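Branched-chain alpha-ketoacid decarboxylase (Lactococcus lactis, PDB 2VBF) probably decarboxylates branched-chain and aromatic alpha-keto acids to aldehydes, using thiamine diphosphate and a magnesium ion as cofactors. Local coordinates at residues E179-Y184 with N327-I332; T154-L159 with L173-K178; K520-E525 with V529-E534. One frame throughout, in Å; residues are numbered along the deposited sequence.

Interaction 1 of 3, residues E179-Y184 with N327-I332; sequences ERKPVY and NIDEGI
K181 and D329 reach for each other at a slant, and their charged ends stop short of a salt bridge. NZ of K181 lies 4.1 Å from OD1 of D329. Two waters bridge the gap. The first accepts from K181 NZ at 2.6 Å and donates to D329 OD1 at 2.6 Å. It also donates to OE1 of E179, so it ties one ammonium to two carboxylates that would otherwise probably repel each other. The second water takes a bond from K181 NZ at 3.0 Å and gives one to the other oxygen, D329 OD2. The lysine chain runs straight as far as CE and then bends (chi4 75°), which brings NZ up to the waters. A direct partner, OD1 of N113, also binds NZ.

The contact joins two domains. The 179-184 segment leads from the end of helix 165-179 into strand 183-188 of a parallel sheet. I328 and D329 sit in the turn of the beta hairpin formed by strands 323-326 and 331-333 of the central domain, where N327 N bonds to E330 O.

Beside the polar bridge, I328 points at the other segment. Its CD1 lies 3.7 Å from the backbone O of E179. N113 ND2 bonds to that same oxygen. The side chain of I328 also touches N113 and F242.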
# COMPACT_ATOMS: atom_id res chain seq x y z
N GLU A 179 7.94 15.10 -20.11
CA GLU A 179 8.92 14.46 -19.22
C GLU A 179 8.74 12.95 -19.09
O GLU A 179 9.66 12.27 -18.63
CB GLU A 179 8.81 15.05 -17.81
CG GLU A 179 9.13 16.52 -17.64
CD GLU A 179 9.16 16.94 -16.17
OE1 GLU A 179 9.96 16.36 -15.39
OE2 GLU A 179 8.38 17.84 -15.79
N ARG A 180 7.57 12.44 -19.48
CA ARG A 180 7.16 11.04 -19.31
C ARG A 180 7.23 10.52 -17.86
O ARG A 180 7.39 9.32 -17.63
CB ARG A 180 7.91 10.13 -20.28
CG ARG A 180 7.78 10.54 -21.75
CD ARG A 180 6.37 10.43 -22.30
NE ARG A 180 6.23 11.30 -23.47
CZ ARG A 180 6.32 10.92 -24.74
NH1 ARG A 180 6.49 9.64 -25.06
NH2 ARG A 180 6.21 11.83 -25.70
N LYS A 181 7.06 11.44 -16.92
CA LYS A 181 6.97 11.14 -15.49
C LYS A 181 5.49 11.21 -15.06
O LYS A 181 4.65 11.79 -15.76
CB LYS A 181 7.79 12.13 -14.66
CG LYS A 181 9.30 12.01 -14.78
CD LYS A 181 9.97 13.20 -14.08
CE LYS A 181 11.44 12.90 -13.74
NZ LYS A 181 12.29 12.98 -14.97
N PRO A 182 5.15 10.59 -13.91
CA PRO A 182 3.74 10.58 -13.49
C PRO A 182 3.17 11.95 -13.18
O PRO A 182 3.88 12.86 -12.73
CB PRO A 182 3.72 9.67 -12.26
CG PRO A 182 5.12 9.47 -11.87
CD PRO A 182 6.01 9.81 -13.01
N VAL A 183 1.87 12.09 -13.41
CA VAL A 183 1.14 13.28 -13.03
C VAL A 183 -0.12 12.87 -12.29
O VAL A 183 -0.50 11.70 -12.27
CB VAL A 183 0.81 14.15 -14.25
CG1 VAL A 183 2.11 14.57 -14.94
CG2 VAL A 183 -0.13 13.42 -15.21
N TYR A 184 -0.77 13.87 -11.71
CA TYR A 184 -1.80 13.68 -10.69
C TYR A 184 -2.94 14.68 -10.91
O TYR A 184 -2.70 15.88 -11.03
CB TYR A 184 -1.13 13.87 -9.33
CG TYR A 184 -1.99 13.89 -8.08
CD1 TYR A 184 -1.93 12.83 -7.17
CD2 TYR A 184 -2.75 15.00 -7.73
CE1 TYR A 184 -2.66 12.86 -5.98
CE2 TYR A 184 -3.46 15.04 -6.53
CZ TYR A 184 -3.43 13.97 -5.67
OH TYR A 184 -4.12 14.00 -4.48
N ASN A 327 20.26 12.71 -21.39
CA ASN A 327 19.19 12.32 -20.48
C ASN A 327 18.04 13.29 -20.66
O ASN A 327 18.22 14.35 -21.25
CB ASN A 327 19.68 12.37 -19.02
CG ASN A 327 20.54 11.17 -18.66
OD1 ASN A 327 21.78 11.23 -18.73
ND2 ASN A 327 19.89 10.08 -18.27
N ILE A 328 16.87 12.93 -20.13
CA ILE A 328 15.71 13.82 -20.18
C ILE A 328 16.05 15.19 -19.58
O ILE A 328 15.71 16.23 -20.16
CB ILE A 328 14.49 13.21 -19.43
CG1 ILE A 328 14.04 11.93 -20.12
CG2 ILE A 328 13.33 14.22 -19.37
CD1 ILE A 328 13.09 11.06 -19.29
N ASP A 329 16.76 15.21 -18.45
CA ASP A 329 16.96 16.46 -17.70
C ASP A 329 18.20 17.24 -18.13
O ASP A 329 18.27 18.46 -17.94
CB ASP A 329 17.06 16.18 -16.19
CG ASP A 329 15.72 15.86 -15.56
OD1 ASP A 329 14.67 16.01 -16.24
OD2 ASP A 329 15.72 15.46 -14.38
N GLU A 330 19.17 16.56 -18.71
CA GLU A 330 20.41 17.23 -19.10
C GLU A 330 21.26 16.35 -20.00
O GLU A 330 21.02 15.15 -20.13
CB GLU A 330 21.21 17.67 -17.87
CG GLU A 330 21.85 16.55 -17.10
CD GLU A 330 22.68 17.01 -15.92
OE1 GLU A 330 22.54 18.16 -15.45
OE2 GLU A 330 23.48 16.19 -15.44
N GLY A 331 22.25 16.98 -20.62
CA GLY A 331 23.24 16.29 -21.43
C GLY A 331 24.61 16.72 -20.95
O GLY A 331 24.75 17.80 -20.36
N ILE A 332 25.61 15.86 -21.16
CA ILE A 332 27.00 16.18 -20.83
C ILE A 332 27.82 15.85 -22.07
O ILE A 332 27.95 14.68 -22.44
CB ILE A 332 27.55 15.37 -19.63
CG1 ILE A 332 26.56 15.31 -18.46
CG2 ILE A 332 28.89 15.96 -19.16
CD1 ILE A 332 26.41 16.58 -17.71
O HOH W 1 12.18 15.35 -16.09
O HOH W 2 15.25 12.76 -14.28

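Interaction 2 of 3, residues T154-L159 with L173-K178; sequences TAARTL and LSQLLK
Q175 meets A155 and A156 with the aliphatic root of its side chain. It has the largest share of the surface buried here. CB of Q175 lies 3.9 Å from CB of A156, and CG of Q175 lies 4.0 Å from the same methyl. A156 therefore rests against the first two carbons of the glutamine. CG is anti to the backbone N (chi1 -161°), which carries it toward the neighbouring A155. There CG approaches the methyl CB of A155 at 4.1 Å and the backbone O of A155 at 4.0 Å. The contacts are van der Waals ones, the two alanine methyls and the carbonyl O of A155 against CB and CG of Q175. The alanine side chains are small, and the CA atoms of A156 and Q175 are 6.7 Å apart.

On the strand side, R157 fixes the start of the segment. NE and NH2 of R157 both bond to OG1 of T154, the NE bond being 3.0 Å long and fairly straight at 159°. That oxygen lies in the guanidinium plane, and T154 OG1 also bonds to the backbone O of H150.

The contact belongs to the beta-alpha-beta unit of strand 156-159, helix 165-179 and strand 183-188. Strand 156-159 is the outermost of its parallel sheet within this chain. The helix reaches further across that sheet, where L173 and L176 touch V117 of strand 116-122.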
# COMPACT_ATOMS: atom_id res chain seq x y z
N THR A 154 5.61 13.46 -8.32
CA THR A 154 4.85 13.81 -9.51
C THR A 154 5.50 14.97 -10.25
O THR A 154 6.08 15.86 -9.64
CB THR A 154 3.39 14.21 -9.14
OG1 THR A 154 3.41 15.19 -8.10
CG2 THR A 154 2.54 12.98 -8.67
N ALA A 155 5.44 14.94 -11.58
CA ALA A 155 5.96 16.04 -12.40
C ALA A 155 5.01 17.23 -12.39
O ALA A 155 5.43 18.38 -12.59
CB ALA A 155 6.18 15.58 -13.80
N ALA A 156 3.72 16.95 -12.23
CA ALA A 156 2.71 17.98 -12.18
C ALA A 156 1.49 17.44 -11.45
O ALA A 156 1.26 16.23 -11.42
CB ALA A 156 2.32 18.41 -13.60
N ARG A 157 0.71 18.35 -10.87
CA ARG A 157 -0.47 17.99 -10.11
C ARG A 157 -1.51 19.10 -10.17
O ARG A 157 -1.14 20.27 -10.27
CB ARG A 157 -0.09 17.68 -8.66
CG ARG A 157 0.38 18.87 -7.84
CD ARG A 157 1.37 18.43 -6.78
NE ARG A 157 2.56 17.95 -7.43
CZ ARG A 157 3.52 18.72 -7.94
NH1 ARG A 157 3.48 20.04 -7.85
NH2 ARG A 157 4.54 18.14 -8.54
N THR A 158 -2.79 18.73 -10.11
CA THR A 158 -3.86 19.71 -10.16
C THR A 158 -5.08 19.31 -9.34
O THR A 158 -5.43 18.13 -9.28
CB THR A 158 -4.29 19.99 -11.63
OG1 THR A 158 -5.26 21.07 -11.68
CG2 THR A 158 -4.89 18.75 -12.29
N LEU A 159 -5.69 20.31 -8.70
CA LEU A 159 -7.04 20.21 -8.16
C LEU A 159 -7.98 20.89 -9.14
O LEU A 159 -7.92 22.13 -9.31
CB LEU A 159 -7.14 20.90 -6.80
CG LEU A 159 -8.56 21.11 -6.25
CD1 LEU A 159 -9.34 19.78 -6.17
CD2 LEU A 159 -8.51 21.82 -4.91
N LEU A 173 -1.23 16.87 -18.51
CA LEU A 173 -0.98 15.84 -19.51
C LEU A 173 0.09 16.26 -20.51
O LEU A 173 0.82 15.43 -21.04
CB LEU A 173 -2.27 15.42 -20.22
CG LEU A 173 -3.35 14.81 -19.32
CD1 LEU A 173 -4.58 14.43 -20.12
CD2 LEU A 173 -2.83 13.58 -18.57
N SER A 174 0.18 17.57 -20.78
CA SER A 174 1.28 18.09 -21.59
C SER A 174 2.60 17.86 -20.87
O SER A 174 3.59 17.48 -21.51
CB SER A 174 1.07 19.58 -21.90
OG SER A 174 -0.00 19.74 -22.82
N GLN A 175 2.62 18.04 -19.55
CA GLN A 175 3.80 17.72 -18.74
C GLN A 175 4.10 16.22 -18.76
O GLN A 175 5.26 15.82 -18.82
CB GLN A 175 3.66 18.22 -17.30
CG GLN A 175 4.98 18.35 -16.54
CD GLN A 175 5.90 19.45 -17.07
OE1 GLN A 175 5.56 20.21 -18.01
NE2 GLN A 175 7.06 19.58 -16.45
N LEU A 176 3.07 15.37 -18.74
CA LEU A 176 3.29 13.93 -18.92
C LEU A 176 4.00 13.66 -20.24
O LEU A 176 4.98 12.91 -20.29
CB LEU A 176 1.97 13.16 -18.83
CG LEU A 176 2.11 11.65 -19.01
CD1 LEU A 176 1.34 10.90 -17.95
CD2 LEU A 176 1.70 11.20 -20.41
N LEU A 177 3.54 14.29 -21.31
CA LEU A 177 4.20 14.15 -22.65
C LEU A 177 5.64 14.66 -22.67
O LEU A 177 6.51 14.02 -23.26
CB LEU A 177 3.35 14.84 -23.72
CG LEU A 177 2.07 14.08 -24.06
CD1 LEU A 177 1.14 14.92 -24.93
CD2 LEU A 177 2.40 12.75 -24.74
N LYS A 178 5.89 15.78 -22.00
CA LYS A 178 7.21 16.42 -22.03
C LYS A 178 8.27 15.59 -21.30
O LYS A 178 9.39 15.43 -21.82
CB LYS A 178 7.14 17.81 -21.40
CG LYS A 178 8.44 18.64 -21.48
CD LYS A 178 8.65 19.45 -20.19
CE LYS A 178 9.90 20.33 -20.24
NZ LYS A 178 9.75 21.49 -21.18

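Interaction 3 of 3, residues K520-E525 with V529-E534; sequences KIVRTE and VSVMKE
K520 and E534 form a salt bridge from strand to helix. NZ of K520 donates to OE2 of E534 at 3.0 Å, on the syn lone pair of that oxygen. A weak second bond reaches OE1 of E534 at 3.4 Å. The two side chains come from opposite directions. A backbone bond, V529 N to E525 O at 3.1 Å, is nearly straight at 172° and belongs to the first turn of the helix. The carboxylate of E525 leads away, to S373 N and a salt bridge with R381.

Packing lies inward of the salt bridge. V531 points at the strand and offers both methyls. Its CG1 meets CG of K520 at 3.7 Å, and its CG2 meets CG2 of V522 at 3.7 Å. With an alanine in place of K520, E534 would probably be left without its charge mate and the CG1 methyl of V531 without the methylene it rests on.

T524 is the N-cap of the helix, and E527 OE1 accepts hydrogen bonds from the backbone N of R523 and of T524. The axes of strand 520-522 and helix 529-534 come within 9.7 Å, and their N-to-C directions make 142°. They are the first two elements of a beta-alpha-beta unit in the C-terminal thiamine diphosphate-binding domain, completed by strand 542-548, whose I545 touches V522 and V531.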
# COMPACT_ATOMS: atom_id res chain seq x y z
N LYS A 520 0.96 -26.07 -11.95
CA LYS A 520 2.01 -27.09 -11.92
C LYS A 520 2.94 -26.91 -10.74
O LYS A 520 3.15 -25.78 -10.30
CB LYS A 520 2.88 -27.00 -13.18
CG LYS A 520 2.16 -27.07 -14.50
CD LYS A 520 1.68 -28.48 -14.80
CE LYS A 520 1.20 -28.59 -16.23
NZ LYS A 520 0.76 -29.97 -16.54
N ILE A 521 3.54 -28.00 -10.27
CA ILE A 521 4.70 -27.94 -9.38
C ILE A 521 5.90 -28.59 -10.08
O ILE A 521 5.80 -29.72 -10.56
CB ILE A 521 4.46 -28.63 -8.02
CG1 ILE A 521 3.30 -27.99 -7.27
CG2 ILE A 521 5.71 -28.57 -7.17
CD1 ILE A 521 3.08 -28.54 -5.85
N VAL A 522 7.02 -27.88 -10.13
CA VAL A 522 8.22 -28.32 -10.86
C VAL A 522 9.41 -28.41 -9.92
O VAL A 522 9.71 -27.44 -9.21
CB VAL A 522 8.54 -27.36 -12.04
CG1 VAL A 522 9.92 -27.65 -12.63
CG2 VAL A 522 7.45 -27.44 -13.10
N ARG A 523 10.09 -29.56 -9.91
CA ARG A 523 11.26 -29.78 -9.05
C ARG A 523 12.56 -30.08 -9.79
O ARG A 523 13.65 -29.82 -9.25
CB ARG A 523 10.96 -30.92 -8.06
CG ARG A 523 9.84 -30.60 -7.07
CD ARG A 523 9.52 -31.80 -6.18
NE ARG A 523 8.43 -31.53 -5.23
CZ ARG A 523 8.57 -30.93 -4.05
NH1 ARG A 523 9.75 -30.53 -3.61
NH2 ARG A 523 7.49 -30.74 -3.28
N THR A 524 12.48 -30.62 -11.00
CA THR A 524 13.66 -31.06 -11.75
C THR A 524 13.79 -30.32 -13.07
O THR A 524 12.84 -29.67 -13.53
CB THR A 524 13.61 -32.59 -12.05
OG1 THR A 524 12.59 -32.84 -13.03
CG2 THR A 524 13.32 -33.41 -10.78
N GLU A 525 14.96 -30.41 -13.69
CA GLU A 525 15.19 -29.77 -14.98
C GLU A 525 14.28 -30.33 -16.06
O GLU A 525 13.78 -29.58 -16.89
CB GLU A 525 16.64 -29.91 -15.43
CG GLU A 525 17.69 -29.34 -14.47
CD GLU A 525 19.10 -29.50 -15.00
OE1 GLU A 525 19.28 -30.18 -16.04
OE2 GLU A 525 20.04 -28.97 -14.38
N VAL A 529 11.57 -28.07 -18.37
CA VAL A 529 11.51 -28.06 -19.83
C VAL A 529 10.15 -28.53 -20.35
O VAL A 529 9.60 -27.90 -21.25
CB VAL A 529 12.67 -28.88 -20.45
CG1 VAL A 529 12.46 -29.08 -21.95
CG2 VAL A 529 14.00 -28.19 -20.18
N SER A 530 9.61 -29.61 -19.78
CA SER A 530 8.30 -30.14 -20.20
C SER A 530 7.19 -29.10 -20.03
O SER A 530 6.44 -28.82 -20.96
CB SER A 530 7.94 -31.41 -19.42
OG SER A 530 6.64 -31.91 -19.76
N VAL A 531 7.12 -28.51 -18.84
CA VAL A 531 6.08 -27.53 -18.53
C VAL A 531 6.26 -26.23 -19.31
O VAL A 531 5.29 -25.63 -19.77
CB VAL A 531 6.01 -27.22 -17.02
CG1 VAL A 531 5.00 -26.13 -16.76
CG2 VAL A 531 5.66 -28.49 -16.22
N MET A 532 7.50 -25.78 -19.45
CA MET A 532 7.77 -24.57 -20.22
C MET A 532 7.30 -24.71 -21.67
O MET A 532 6.66 -23.82 -22.21
CB MET A 532 9.26 -24.23 -20.19
CG MET A 532 9.66 -23.18 -21.20
SD MET A 532 9.03 -21.55 -20.81
CE MET A 532 10.49 -20.97 -19.98
N LYS A 533 7.63 -25.84 -22.30
CA LYS A 533 7.23 -26.08 -23.69
C LYS A 533 5.72 -26.20 -23.82
O LYS A 533 5.11 -25.66 -24.76
CB LYS A 533 7.89 -27.36 -24.21
CG LYS A 533 9.38 -27.25 -24.41
CD LYS A 533 9.94 -28.56 -24.92
CE LYS A 533 11.36 -28.40 -25.44
NZ LYS A 533 11.90 -29.70 -25.97
N GLU A 534 5.12 -26.91 -22.87
CA GLU A 534 3.67 -27.08 -22.76
C GLU A 534 3.02 -25.70 -22.68
O GLU A 534 2.09 -25.38 -23.44
CB GLU A 534 3.37 -27.92 -21.51
CG GLU A 534 1.90 -28.23 -21.21
CD GLU A 534 1.71 -28.88 -19.84
OE1 GLU A 534 2.73 -29.14 -19.15
OE2 GLU A 534 0.55 -29.13 -19.45

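In the fold
Interactions 1 and 2 are neighbours, with centres 11 Å apart. They share the junction between helix 165-179 and strand 183-188. Strands 183-188 and 156-159 lie side by side in one parallel sheet. P182 O is 2.8 Å from A155 N and Y184 O is 3.0 Å from T158 N, both probable hydrogen bonds. Interaction 2 is where the helix rests on edge strand 156-159, and interaction 1, at the start of the adjoining strand 183-188, meets the central domain. Interaction 3 lies apart, on the opposite side of the chain's centre. Its centre is about 42 Å from interaction 1's and 45 Å from interaction 2's. All three lie away from the thiamine diphosphate and magnesium sites.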